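Local coordinates for protein CytC3 (Streptomyces, PDB 3GJA) that acts as a nonheme iron halogenase, probably chlorinating an unactivated carbon of an amino acid tethered to a carrier protein, at residues Arg46-Arg51 against Leu72-Leu77; Ile132-Asp137 against Thr263-Tyr268; Thr151-Ser156 against Met254-Arg259. One frame throughout, in Å; residues are numbered along the deposited sequence.

Contact 1: Arg46-Arg51 against Leu72-Leu77; sequences RQLLDR and LDIDLL
Ile74 is the residue on which Gln47 and Leu48 both close. Its two branches divide the work: the methyl CG2 lies against the amide end of Gln47, with NE2 only 3.2 Å from CG2, while the longer branch carries CD1 to 3.6 Å from Leu48 CD2. With CG1 of Ile74 anti to its carbonyl carbon (chi1 -60°) and CD1 extended beyond it, that second methyl reaches well across the gap and meets the leucine side chain at about a right angle. Leu48 CD2 also approaches CD2 of Leu77, 4.3 Å away, so a single leucine methyl touches two residues of 72-77.

No direct hydrogen bond joins the segments; two waters do that job. One accepts from Gln47 NE2 at 2.7 Å and from the backbone N of Leu76 at 2.9 Å. Ile74 is the N-cap of helix 75-82, so the N-H of Leu76, two residues past the N-cap, has no preceding helical carbonyl to bond, and the water supplies an acceptor. The other water donates to Asp50 O and, at 2.7 Å, to Asp73 OD2.

Further out, Arg70 forms a salt bridge with that same OD2 of Asp73, and Arg308 NH1 bonds to the backbone O of Asp73. Phe105 of strand 98-108 packs against both Leu48 and Leu77, and Leu76 and Leu77 lean on Ile44 of helix 34-49. The end of helix 34-49 and the start of helix 75-82 are thus joined in two ways: by a small aliphatic cluster against the large sheet, and by waters that match polar groups which never meet directly. Such a join rests on methyl packing and solvent bridges, with no direct hydrogen bond between the segments.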
ATOM      1  N   ARG A  46       5.777  11.517  14.907  1.00 37.68           N
ATOM      2  CA  ARG A  46       6.786  12.543  15.136  1.00 39.14           C
ATOM      3  C   ARG A  46       7.896  12.434  14.103  1.00 38.26           C
ATOM      4  O   ARG A  46       8.379  13.441  13.592  1.00 39.24           O
ATOM      5  CB  ARG A  46       7.419  12.410  16.521  1.00 40.29           C
ATOM      6  CG  ARG A  46       6.491  12.658  17.693  1.00 48.13           C
ATOM      7  CD  ARG A  46       7.322  12.966  18.936  1.00 53.35           C
ATOM      8  NE  ARG A  46       8.482  12.078  19.030  1.00 56.97           N
ATOM      9  CZ  ARG A  46       8.416  10.799  19.385  1.00 57.48           C
ATOM     10  NH1 ARG A  46       7.244  10.254  19.692  1.00 55.65           N
ATOM     11  NH2 ARG A  46       9.520  10.061  19.407  1.00 58.27           N
ATOM     12  N   GLN A  47       8.302  11.205  13.800  1.00 36.97           N
ATOM     13  CA  GLN A  47       9.375  10.990  12.844  1.00 37.09           C
ATOM     14  C   GLN A  47       9.050  11.441  11.425  1.00 37.50           C
ATOM     15  O   GLN A  47       9.955  11.756  10.654  1.00 37.02           O
ATOM     16  CB  GLN A  47       9.802   9.521  12.864  1.00 37.35           C
ATOM     17  CG  GLN A  47      10.677   9.192  14.069  1.00 35.24           C
ATOM     18  CD  GLN A  47      10.921   7.716  14.247  1.00 34.96           C
ATOM     19  OE1 GLN A  47      11.791   7.312  15.022  1.00 36.92           O
ATOM     20  NE2 GLN A  47      10.154   6.896  13.541  1.00 35.05           N
ATOM     21  N   LEU A  48       7.770  11.480  11.073  1.00 36.26           N
ATOM     22  CA  LEU A  48       7.403  11.935   9.736  1.00 36.81           C
ATOM     23  C   LEU A  48       7.827  13.401   9.591  1.00 37.30           C
ATOM     24  O   LEU A  48       8.199  13.840   8.512  1.00 36.89           O
ATOM     25  CB  LEU A  48       5.891  11.808   9.509  1.00 33.71           C
ATOM     26  CG  LEU A  48       5.278  10.407   9.390  1.00 31.73           C
ATOM     27  CD1 LEU A  48       3.766  10.530   9.301  1.00 29.15           C
ATOM     28  CD2 LEU A  48       5.826   9.684   8.158  1.00 31.84           C
ATOM     29  N   LEU A  49       7.779  14.144  10.694  1.00 38.10           N
ATOM     30  CA  LEU A  49       8.136  15.559  10.704  1.00 39.10           C
ATOM     31  C   LEU A  49       9.546  15.833  10.208  1.00 40.59           C
ATOM     32  O   LEU A  49       9.794  16.850   9.558  1.00 39.76           O
ATOM     33  CB  LEU A  49       7.974  16.129  12.119  1.00 41.21           C
ATOM     34  CG  LEU A  49       6.638  16.754  12.547  1.00 41.96           C
ATOM     35  CD1 LEU A  49       5.540  16.446  11.540  1.00 42.50           C
ATOM     36  CD2 LEU A  49       6.273  16.251  13.933  1.00 40.84           C
ATOM     37  N   ASP A  50      10.469  14.927  10.523  1.00 40.88           N
ATOM     38  CA  ASP A  50      11.863  15.070  10.107  1.00 40.89           C
ATOM     39  C   ASP A  50      12.081  14.411   8.750  1.00 40.55           C
ATOM     40  O   ASP A  50      12.044  13.188   8.629  1.00 42.19           O
ATOM     41  CB  ASP A  50      12.788  14.454  11.164  1.00 39.98           C
ATOM     42  CG  ASP A  50      14.215  14.271  10.669  1.00 40.18           C
ATOM     43  OD1 ASP A  50      14.634  14.977   9.732  1.00 41.24           O
ATOM     44  OD2 ASP A  50      14.927  13.419  11.233  1.00 43.34           O
ATOM     45  N   ARG A  51      12.308  15.234   7.733  1.00 41.32           N
ATOM     46  CA  ARG A  51      12.511  14.739   6.378  1.00 42.16           C
ATOM     47  C   ARG A  51      13.975  14.778   5.961  1.00 42.97           C
ATOM     48  O   ARG A  51      14.290  14.594   4.785  1.00 42.32           O
ATOM     49  CB  ARG A  51      11.683  15.570   5.384  1.00 42.19           C
ATOM     50  CG  ARG A  51      10.170  15.465   5.567  1.00 43.42           C
ATOM     51  CD  ARG A  51       9.412  16.240   4.483  1.00 43.05           C
ATOM     52  NE  ARG A  51       9.676  15.694   3.155  1.00 46.45           N
ATOM     53  CZ  ARG A  51       9.109  14.600   2.652  1.00 47.90           C
ATOM     54  NH1 ARG A  51       8.219  13.916   3.359  1.00 45.74           N
ATOM     55  NH2 ARG A  51       9.456  14.168   1.441  1.00 47.85           N
ATOM     56  N   LEU A  72      11.401   4.024   3.367  1.00 37.54           N
ATOM     57  CA  LEU A  72      12.778   4.065   2.901  1.00 38.33           C
ATOM     58  C   LEU A  72      13.669   4.922   3.793  1.00 38.94           C
ATOM     59  O   LEU A  72      14.865   5.031   3.548  1.00 40.15           O
ATOM     60  CB  LEU A  72      12.852   4.555   1.450  1.00 36.41           C
ATOM     61  CG  LEU A  72      12.255   3.571   0.439  1.00 36.17           C
ATOM     62  CD1 LEU A  72      12.432   4.103  -0.968  1.00 36.74           C
ATOM     63  CD2 LEU A  72      12.919   2.215   0.584  1.00 35.46           C
ATOM     64  N   ASP A  73      13.099   5.546   4.819  1.00 38.36           N
ATOM     65  CA  ASP A  73      13.932   6.331   5.726  1.00 39.78           C
ATOM     66  C   ASP A  73      13.539   6.202   7.204  1.00 41.07           C
ATOM     67  O   ASP A  73      14.341   6.506   8.094  1.00 42.59           O
ATOM     68  CB  ASP A  73      13.994   7.812   5.297  1.00 37.55           C
ATOM     69  CG  ASP A  73      12.707   8.569   5.547  1.00 38.55           C
ATOM     70  OD1 ASP A  73      11.684   8.260   4.894  1.00 34.40           O
ATOM     71  OD2 ASP A  73      12.733   9.495   6.392  1.00 36.88           O
ATOM     72  N   ILE A  74      12.323   5.732   7.471  1.00 39.80           N
ATOM     73  CA  ILE A  74      11.880   5.565   8.852  1.00 37.68           C
ATOM     74  C   ILE A  74      11.880   4.085   9.196  1.00 37.37           C
ATOM     75  O   ILE A  74      11.136   3.302   8.602  1.00 36.14           O
ATOM     76  CB  ILE A  74      10.471   6.155   9.068  1.00 37.84           C
ATOM     77  CG1 ILE A  74      10.495   7.654   8.747  1.00 35.37           C
ATOM     78  CG2 ILE A  74      10.015   5.910  10.511  1.00 34.55           C
ATOM     79  CD1 ILE A  74       9.147   8.313   8.793  1.00 34.81           C
ATOM     80  N   ASP A  75      12.720   3.713  10.159  1.00 37.01           N
ATOM     81  CA  ASP A  75      12.862   2.322  10.578  1.00 37.12           C
ATOM     82  C   ASP A  75      11.577   1.567  10.856  1.00 36.06           C
ATOM     83  O   ASP A  75      11.393   0.468  10.348  1.00 36.00           O
ATOM     84  CB  ASP A  75      13.772   2.223  11.810  1.00 39.84           C
ATOM     85  CG  ASP A  75      15.227   2.513  11.483  1.00 41.01           C
ATOM     86  OD1 ASP A  75      15.647   2.204  10.352  1.00 41.29           O
ATOM     87  OD2 ASP A  75      15.954   3.035  12.355  1.00 44.19           O
ATOM     88  N   LEU A  76      10.696   2.138  11.671  1.00 35.68           N
ATOM     89  CA  LEU A  76       9.432   1.481  12.006  1.00 34.87           C
ATOM     90  C   LEU A  76       8.557   1.233  10.767  1.00 33.38           C
ATOM     91  O   LEU A  76       7.743   0.308  10.734  1.00 34.18           O
ATOM     92  CB  LEU A  76       8.680   2.327  13.036  1.00 36.52           C
ATOM     93  CG  LEU A  76       8.509   1.807  14.472  1.00 40.30           C
ATOM     94  CD1 LEU A  76       9.555   0.769  14.826  1.00 37.00           C
ATOM     95  CD2 LEU A  76       8.570   2.989  15.422  1.00 38.76           C
ATOM     96  N   LEU A  77       8.730   2.064   9.748  1.00 31.22           N
ATOM     97  CA  LEU A  77       7.974   1.909   8.514  1.00 33.34           C
ATOM     98  C   LEU A  77       8.692   0.898   7.628  1.00 33.83           C
ATOM     99  O   LEU A  77       8.056   0.146   6.888  1.00 33.46           O
ATOM    100  CB  LEU A  77       7.836   3.257   7.804  1.00 32.72           C
ATOM    101  CG  LEU A  77       6.472   3.959   7.840  1.00 34.71           C
ATOM    102  CD1 LEU A  77       5.719   3.643   9.129  1.00 34.31           C
ATOM    103  CD2 LEU A  77       6.681   5.457   7.665  1.00 31.34           C
TER
HETATM  104  O   HOH W   1      11.394   4.515  13.232  1.00 42.36           O
HETATM  105  O   HOH W   2      14.242  11.524   7.432  1.00 41.07           O

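Contact 2: Ile132-Asp137 against Thr263-Tyr268; sequences IIWPSD and TQVQVY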
ATOM      1  N   ILE A 132       2.797   1.068 -12.980  1.00 44.74           N
ATOM      2  CA  ILE A 132       2.884  -0.377 -12.824  1.00 45.54           C
ATOM      3  C   ILE A 132       2.540  -1.091 -14.130  1.00 47.58           C
ATOM      4  O   ILE A 132       1.514  -0.805 -14.749  1.00 47.16           O
ATOM      5  CB  ILE A 132       1.902  -0.854 -11.720  1.00 45.12           C
ATOM      6  CG1 ILE A 132       2.383  -0.369 -10.346  1.00 45.05           C
ATOM      7  CG2 ILE A 132       1.742  -2.367 -11.764  1.00 40.34           C
ATOM      8  CD1 ILE A 132       3.717  -0.961  -9.898  1.00 43.37           C
ATOM      9  N   ILE A 133       3.400  -2.021 -14.544  1.00 48.75           N
ATOM     10  CA  ILE A 133       3.170  -2.785 -15.772  1.00 48.47           C
ATOM     11  C   ILE A 133       3.483  -4.269 -15.594  1.00 48.50           C
ATOM     12  O   ILE A 133       4.626  -4.640 -15.327  1.00 47.76           O
ATOM     13  CB  ILE A 133       4.034  -2.267 -16.946  1.00 49.75           C
ATOM     14  CG1 ILE A 133       3.611  -0.850 -17.342  1.00 49.40           C
ATOM     15  CG2 ILE A 133       3.886  -3.198 -18.145  1.00 48.90           C
ATOM     16  CD1 ILE A 133       2.236  -0.773 -17.965  1.00 50.63           C
ATOM     17  N   TRP A 134       2.464  -5.109 -15.731  1.00 47.48           N
ATOM     18  CA  TRP A 134       2.643  -6.552 -15.621  1.00 49.31           C
ATOM     19  C   TRP A 134       2.940  -7.093 -17.019  1.00 52.07           C
ATOM     20  O   TRP A 134       2.549  -6.492 -18.021  1.00 52.16           O
ATOM     21  CB  TRP A 134       1.371  -7.232 -15.117  1.00 45.55           C
ATOM     22  CG  TRP A 134       1.064  -7.035 -13.676  1.00 44.36           C
ATOM     23  CD1 TRP A 134       0.790  -5.856 -13.046  1.00 43.23           C
ATOM     24  CD2 TRP A 134       0.931  -8.063 -12.685  1.00 42.39           C
ATOM     25  NE1 TRP A 134       0.490  -6.085 -11.723  1.00 43.04           N
ATOM     26  CE2 TRP A 134       0.569  -7.430 -11.473  1.00 42.87           C
ATOM     27  CE3 TRP A 134       1.084  -9.458 -12.702  1.00 40.64           C
ATOM     28  CZ2 TRP A 134       0.353  -8.144 -10.283  1.00 40.48           C
ATOM     29  CZ3 TRP A 134       0.868 -10.171 -11.518  1.00 41.20           C
ATOM     30  CH2 TRP A 134       0.505  -9.508 -10.326  1.00 39.95           C
ATOM     31  N   PRO A 135       3.635  -8.239 -17.105  1.00 54.38           N
ATOM     32  CA  PRO A 135       3.944  -8.809 -18.420  1.00 55.35           C
ATOM     33  C   PRO A 135       2.662  -9.309 -19.077  1.00 58.14           C
ATOM     34  O   PRO A 135       1.722  -9.716 -18.390  1.00 55.97           O
ATOM     35  CB  PRO A 135       4.912  -9.939 -18.086  1.00 54.58           C
ATOM     36  CG  PRO A 135       4.453 -10.381 -16.725  1.00 55.01           C
ATOM     37  CD  PRO A 135       4.206  -9.064 -16.024  1.00 53.74           C
ATOM     38  N   SER A 136       2.622  -9.277 -20.404  1.00 61.69           N
ATOM     39  CA  SER A 136       1.436  -9.722 -21.128  1.00 66.05           C
ATOM     40  C   SER A 136       1.773 -10.333 -22.484  1.00 68.80           C
ATOM     41  O   SER A 136       2.848 -10.094 -23.038  1.00 68.74           O
ATOM     42  CB  SER A 136       0.474  -8.545 -21.326  1.00 65.25           C
ATOM     43  OG  SER A 136       1.111  -7.486 -22.023  1.00 63.84           O
ATOM     44  N   ASP A 137       0.843 -11.122 -23.013  1.00 72.94           N
ATOM     45  CA  ASP A 137       1.026 -11.759 -24.311  1.00 77.07           C
ATOM     46  C   ASP A 137       0.940 -10.717 -25.413  1.00 79.33           C
ATOM     47  O   ASP A 137       0.640  -9.547 -25.156  1.00 79.90           O
ATOM     48  CB  ASP A 137      -0.037 -12.836 -24.538  1.00 77.39           C
ATOM     49  CG  ASP A 137       0.220 -14.084 -23.719  1.00 78.79           C
ATOM     50  OD1 ASP A 137       1.309 -14.676 -23.875  1.00 78.83           O
ATOM     51  OD2 ASP A 137      -0.662 -14.474 -22.923  1.00 79.25           O
ATOM     52  N   THR A 263       7.953  -9.700  -8.535  1.00 37.21           N
ATOM     53  CA  THR A 263       9.181  -9.295  -9.235  1.00 37.01           C
ATOM     54  C   THR A 263       9.096  -9.142 -10.762  1.00 37.54           C
ATOM     55  O   THR A 263       9.795  -8.321 -11.356  1.00 36.30           O
ATOM     56  CB  THR A 263      10.336 -10.281  -8.927  1.00 37.55           C
ATOM     57  OG1 THR A 263       9.885 -11.629  -9.131  1.00 36.02           O
ATOM     58  CG2 THR A 263      10.817 -10.120  -7.490  1.00 38.32           C
ATOM     59  N   GLN A 264       8.258  -9.947 -11.392  1.00 37.41           N
ATOM     60  CA  GLN A 264       8.087  -9.910 -12.838  1.00 41.49           C
ATOM     61  C   GLN A 264       7.483  -8.590 -13.299  1.00 42.46           C
ATOM     62  O   GLN A 264       7.530  -8.251 -14.484  1.00 41.35           O
ATOM     63  CB  GLN A 264       7.180 -11.057 -13.252  1.00 43.93           C
ATOM     64  CG  GLN A 264       6.588 -11.774 -12.042  1.00 47.00           C
ATOM     65  CD  GLN A 264       5.098 -11.910 -12.141  1.00 47.99           C
ATOM     66  OE1 GLN A 264       4.456 -12.458 -11.254  1.00 49.97           O
ATOM     67  NE2 GLN A 264       4.533 -11.408 -13.230  1.00 51.75           N
ATOM     68  N   VAL A 265       6.915  -7.842 -12.358  1.00 42.16           N
ATOM     69  CA  VAL A 265       6.295  -6.570 -12.692  1.00 41.35           C
ATOM     70  C   VAL A 265       7.292  -5.422 -12.768  1.00 42.79           C
ATOM     71  O   VAL A 265       8.238  -5.345 -11.980  1.00 43.74           O
ATOM     72  CB  VAL A 265       5.199  -6.213 -11.669  1.00 41.28           C
ATOM     73  CG1 VAL A 265       4.623  -4.825 -11.969  1.00 39.69           C
ATOM     74  CG2 VAL A 265       4.110  -7.267 -11.706  1.00 39.26           C
ATOM     75  N   GLN A 266       7.075  -4.528 -13.724  1.00 43.04           N
ATOM     76  CA  GLN A 266       7.946  -3.376 -13.876  1.00 45.52           C
ATOM     77  C   GLN A 266       7.377  -2.163 -13.143  1.00 44.30           C
ATOM     78  O   GLN A 266       6.213  -1.789 -13.322  1.00 44.33           O
ATOM     79  CB  GLN A 266       8.138  -3.044 -15.350  1.00 48.42           C
ATOM     80  CG  GLN A 266       8.773  -4.160 -16.146  1.00 52.57           C
ATOM     81  CD  GLN A 266       9.238  -3.690 -17.503  1.00 55.41           C
ATOM     82  OE1 GLN A 266      10.209  -2.940 -17.612  1.00 57.79           O
ATOM     83  NE2 GLN A 266       8.538  -4.115 -18.547  1.00 56.65           N
ATOM     84  N   VAL A 267       8.216  -1.553 -12.319  1.00 41.97           N
ATOM     85  CA  VAL A 267       7.831  -0.394 -11.542  1.00 40.54           C
ATOM     86  C   VAL A 267       8.413   0.841 -12.192  1.00 41.41           C
ATOM     87  O   VAL A 267       9.596   0.884 -12.518  1.00 41.13           O
ATOM     88  CB  VAL A 267       8.344  -0.527 -10.100  1.00 40.06           C
ATOM     89  CG1 VAL A 267       8.044   0.741  -9.300  1.00 39.70           C
ATOM     90  CG2 VAL A 267       7.693  -1.738  -9.454  1.00 39.26           C
ATOM     91  N   TYR A 268       7.578   1.854 -12.377  1.00 42.07           N
ATOM     92  CA  TYR A 268       8.035   3.074 -13.019  1.00 44.08           C
ATOM     93  C   TYR A 268       8.744   2.708 -14.337  1.00 46.63           C
ATOM     94  O   TYR A 268       9.887   3.091 -14.568  1.00 44.95           O
ATOM     95  CB  TYR A 268       8.979   3.835 -12.079  1.00 41.73           C
ATOM     96  CG  TYR A 268       8.306   4.345 -10.816  1.00 39.81           C
ATOM     97  CD1 TYR A 268       7.187   5.178 -10.887  1.00 39.23           C
ATOM     98  CD2 TYR A 268       8.796   4.007  -9.550  1.00 40.22           C
ATOM     99  CE1 TYR A 268       6.570   5.668  -9.730  1.00 38.56           C
ATOM    100  CE2 TYR A 268       8.187   4.490  -8.381  1.00 38.03           C
ATOM    101  CZ  TYR A 268       7.077   5.323  -8.480  1.00 39.76           C
ATOM    102  OH  TYR A 268       6.490   5.839  -7.346  1.00 36.81           O
TER
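Ile132 opens the contact with its two branches on different valines: CG2 lies 3.8 Å from Val265 CG1, and CD1 is 4.1 Å from Val267 CG2. Ile132 and Val267 form a non-hydrogen-bonded antiparallel pair, their side chains lying side by side, and both touch Trp101 of strand 98-108. Ile133 and Gln266 are the hydrogen-bonded pair, and their side chains take the other face. Ile133 N donates to Gln266 O at 3.1 Å, and Gln266 N returns a straighter bond (169° at the hydrogen) to Ile133 O at 2.9 Å.

At Trp134 the indole offers a face to Val265. The methyl CG2 of Val265 sits 3.5 Å from the centroid of the five-membered ring, 12° off its normal, in a clear CH-pi contact. The ring is kept from turning by NE1, which bonds to Gly145 O, and by Phe143, which meets it edge-to-face. With an alanine here, Val265 CG2 would probably lose its aromatic cover and Gly145 O its indole donor. Pro135 ends the contact, its CG 3.6 Å from Gln264 NE2, the two side chains crossing at about a right angle.

The whole is a short two-stranded antiparallel sheet, 132-133 with 266-267, beside the main sheet of this cupin-type beta barrel.

Contact 3: Thr151-Ser156 against Met254-Arg259; sequences TAFTHS and MGFAAR
Phe153 and Phe256 lie side by side and point the same way on one face of the main sheet of the cupin-type beta barrel, where Phe153 follows the last residue of strand 147-152 and Phe256 belongs to strand 253-262 beside it. Their planes are 24° apart, yet the centroids are 5.2 Å from each other and the rings barely overlap. What covers the face of Phe153 is instead the CB of Phe256, 3.5 Å from the ring centroid and displaced toward the CZ end: a CH-pi contact. Phe256 holds CG anti to its backbone N (chi1 174°), which carries its own ring on past that of Phe153. His80 meets both rings, and Trp41 and Ile44 of helix 34-49 close round Phe153.

The backbones set this up. Thr151 and Phe256 are a hydrogen-bonded pair: Phe256 N gives Thr151 O a nearly straight bond of 2.8 Å, and Thr151 N donates back to Phe256 O at 2.9 Å. Ala152 faces Gly255 in the non-hydrogen-bonded pair, and the chains come close there, Gly255 CA standing 3.4 Å from Thr151 O in a CA-H...O contact. Beyond Ala152 the first chain leaves the strand, and Met254 O takes two of its N-H groups, Phe153 N and, weakly, Thr154 N. The methyl of Thr154 then rests against the backbone at Met254, with CG2 3.3 Å from Met254 N.

Thr151 OG1, bonded also to His80 NE2, gives its hydrogen to a water at 2.8 Å, and that water in turn donates to Phe256 O at 2.7 Å, a second bond to the oxygen already held by Thr151 N.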
ATOM      1  N   THR A 151      -3.142  -0.619   6.511  1.00 32.99           N
ATOM      2  CA  THR A 151      -3.113  -0.805   7.958  1.00 32.19           C
ATOM      3  C   THR A 151      -3.684   0.415   8.671  1.00 32.46           C
ATOM      4  O   THR A 151      -3.329   1.552   8.358  1.00 32.13           O
ATOM      5  CB  THR A 151      -1.668  -1.032   8.482  1.00 32.92           C
ATOM      6  OG1 THR A 151      -1.095  -2.181   7.845  1.00 34.83           O
ATOM      7  CG2 THR A 151      -1.673  -1.267   9.994  1.00 30.76           C
ATOM      8  N   ALA A 152      -4.566   0.178   9.632  1.00 31.67           N
ATOM      9  CA  ALA A 152      -5.157   1.266  10.397  1.00 31.78           C
ATOM     10  C   ALA A 152      -4.203   1.617  11.537  1.00 32.07           C
ATOM     11  O   ALA A 152      -3.946   0.791  12.407  1.00 31.55           O
ATOM     12  CB  ALA A 152      -6.508   0.837  10.952  1.00 30.66           C
ATOM     13  N   PHE A 153      -3.661   2.831  11.520  1.00 31.73           N
ATOM     14  CA  PHE A 153      -2.733   3.268  12.565  1.00 33.66           C
ATOM     15  C   PHE A 153      -3.550   3.874  13.694  1.00 35.49           C
ATOM     16  O   PHE A 153      -3.126   3.931  14.847  1.00 34.87           O
ATOM     17  CB  PHE A 153      -1.753   4.311  12.006  1.00 31.95           C
ATOM     18  CG  PHE A 153      -0.537   3.714  11.327  1.00 30.86           C
ATOM     19  CD1 PHE A 153      -0.458   2.347  11.070  1.00 29.25           C
ATOM     20  CD2 PHE A 153       0.522   4.526  10.943  1.00 29.82           C
ATOM     21  CE1 PHE A 153       0.656   1.796  10.445  1.00 30.60           C
ATOM     22  CE2 PHE A 153       1.649   3.983  10.309  1.00 30.48           C
ATOM     23  CZ  PHE A 153       1.714   2.621  10.062  1.00 30.76           C
ATOM     24  N   THR A 154      -4.733   4.328  13.316  1.00 34.55           N
ATOM     25  CA  THR A 154      -5.704   4.935  14.208  1.00 35.49           C
ATOM     26  C   THR A 154      -6.925   4.044  13.971  1.00 35.87           C
ATOM     27  O   THR A 154      -6.914   3.243  13.041  1.00 35.40           O
ATOM     28  CB  THR A 154      -5.963   6.381  13.734  1.00 37.07           C
ATOM     29  OG1 THR A 154      -5.442   7.305  14.693  1.00 39.98           O
ATOM     30  CG2 THR A 154      -7.415   6.623  13.495  1.00 37.45           C
ATOM     31  N   HIS A 155      -7.964   4.132  14.787  1.00 35.14           N
ATOM     32  CA  HIS A 155      -9.111   3.280  14.504  1.00 36.25           C
ATOM     33  C   HIS A 155      -9.807   3.824  13.251  1.00 36.02           C
ATOM     34  O   HIS A 155      -9.817   5.029  13.009  1.00 35.36           O
ATOM     35  CB  HIS A 155     -10.099   3.247  15.686  1.00 38.47           C
ATOM     36  CG  HIS A 155     -10.752   4.564  15.981  1.00 43.10           C
ATOM     37  ND1 HIS A 155     -11.977   4.663  16.608  1.00 46.05           N
ATOM     38  CD2 HIS A 155     -10.338   5.838  15.766  1.00 44.11           C
ATOM     39  CE1 HIS A 155     -12.289   5.937  16.767  1.00 42.93           C
ATOM     40  NE2 HIS A 155     -11.311   6.670  16.266  1.00 45.29           N
ATOM     41  N   SER A 156     -10.355   2.933  12.440  1.00 34.56           N
ATOM     42  CA  SER A 156     -11.071   3.354  11.245  1.00 36.22           C
ATOM     43  C   SER A 156     -12.504   2.904  11.467  1.00 36.08           C
ATOM     44  O   SER A 156     -12.807   1.709  11.433  1.00 34.11           O
ATOM     45  CB  SER A 156     -10.504   2.690   9.990  1.00 35.60           C
ATOM     46  OG  SER A 156     -11.193   3.148   8.842  1.00 33.83           O
ATOM     47  N   MET A 254      -6.122   7.574  10.571  1.00 39.76           N
ATOM     48  CA  MET A 254      -4.880   7.471   9.824  1.00 37.80           C
ATOM     49  C   MET A 254      -4.642   6.062   9.318  1.00 37.15           C
ATOM     50  O   MET A 254      -4.552   5.111  10.095  1.00 36.80           O
ATOM     51  CB  MET A 254      -3.691   7.902  10.684  1.00 36.70           C
ATOM     52  CG  MET A 254      -2.367   7.968   9.916  1.00 36.40           C
ATOM     53  SD  MET A 254      -2.419   9.147   8.534  1.00 36.51           S
ATOM     54  CE  MET A 254      -2.391  10.690   9.432  1.00 30.80           C
ATOM     55  N   GLY A 255      -4.552   5.937   8.002  1.00 36.04           N
ATOM     56  CA  GLY A 255      -4.292   4.646   7.401  1.00 35.10           C
ATOM     57  C   GLY A 255      -2.929   4.678   6.730  1.00 35.59           C
ATOM     58  O   GLY A 255      -2.533   5.694   6.157  1.00 35.81           O
ATOM     59  N   PHE A 256      -2.194   3.578   6.823  1.00 35.68           N
ATOM     60  CA  PHE A 256      -0.884   3.495   6.194  1.00 33.74           C
ATOM     61  C   PHE A 256      -0.970   2.373   5.171  1.00 33.63           C
ATOM     62  O   PHE A 256      -1.195   1.221   5.528  1.00 31.80           O
ATOM     63  CB  PHE A 256       0.204   3.181   7.227  1.00 35.75           C
ATOM     64  CG  PHE A 256       1.562   2.951   6.614  1.00 33.78           C
ATOM     65  CD1 PHE A 256       2.203   3.972   5.915  1.00 32.19           C
ATOM     66  CD2 PHE A 256       2.165   1.700   6.680  1.00 31.68           C
ATOM     67  CE1 PHE A 256       3.431   3.750   5.278  1.00 31.05           C
ATOM     68  CE2 PHE A 256       3.393   1.459   6.050  1.00 32.66           C
ATOM     69  CZ  PHE A 256       4.026   2.492   5.345  1.00 31.82           C
ATOM     70  N   ALA A 257      -0.805   2.711   3.896  1.00 32.01           N
ATOM     71  CA  ALA A 257      -0.899   1.710   2.845  1.00 32.05           C
ATOM     72  C   ALA A 257       0.445   1.364   2.229  1.00 32.08           C
ATOM     73  O   ALA A 257       1.248   2.247   1.919  1.00 33.23           O
ATOM     74  CB  ALA A 257      -1.868   2.186   1.747  1.00 31.28           C
ATOM     75  N   ALA A 258       0.673   0.065   2.064  1.00 32.80           N
ATOM     76  CA  ALA A 258       1.894  -0.456   1.457  1.00 33.01           C
ATOM     77  C   ALA A 258       1.410  -1.235   0.240  1.00 34.36           C
ATOM     78  O   ALA A 258       0.501  -2.063   0.351  1.00 34.68           O
ATOM     79  CB  ALA A 258       2.614  -1.375   2.424  1.00 32.58           C
ATOM     80  N   ARG A 259       2.007  -0.972  -0.918  1.00 33.78           N
ATOM     81  CA  ARG A 259       1.572  -1.629  -2.146  1.00 35.53           C
ATOM     82  C   ARG A 259       2.606  -2.621  -2.687  1.00 34.89           C
ATOM     83  O   ARG A 259       3.799  -2.316  -2.791  1.00 33.75           O
ATOM     84  CB  ARG A 259       1.210  -0.539  -3.165  1.00 37.48           C
ATOM     85  CG  ARG A 259       0.718   0.723  -2.450  1.00 40.58           C
ATOM     86  CD  ARG A 259      -0.041   1.717  -3.324  1.00 44.01           C
ATOM     87  NE  ARG A 259      -1.368   1.221  -3.653  1.00 47.98           N
ATOM     88  CZ  ARG A 259      -2.487   1.934  -3.572  1.00 45.29           C
ATOM     89  NH1 ARG A 259      -2.456   3.195  -3.163  1.00 45.24           N
ATOM     90  NH2 ARG A 259      -3.639   1.379  -3.913  1.00 42.75           N
TER
HETATM   91  O   HOH W   3       0.062  -1.164   5.487  1.00 29.42           O

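Overall arrangement
Contact 3 is the buried one, a strand pair in the main sheet, its centre about 9 Å from the centre of the chain; the centres of contacts 1 and 2, only partly buried, lie about 16 and 17 Å from it. Contacts 2 and 3 draw on neighbouring strands in the chain, contact 3 nested within the loop that contact 2 closes, yet they lie on opposite sides of the centre. Both use paired backbone bonds and a CH-pi contact. Contact 1, joining two helix ends, relies on waters alone for its polar links, whereas the others have direct backbone bonds, contact 3 with one water besides. It nevertheless touches contact 3: Leu77 CG lies 3.8 Å from Phe256 CZ, so its aliphatic cluster runs on into the aromatic one.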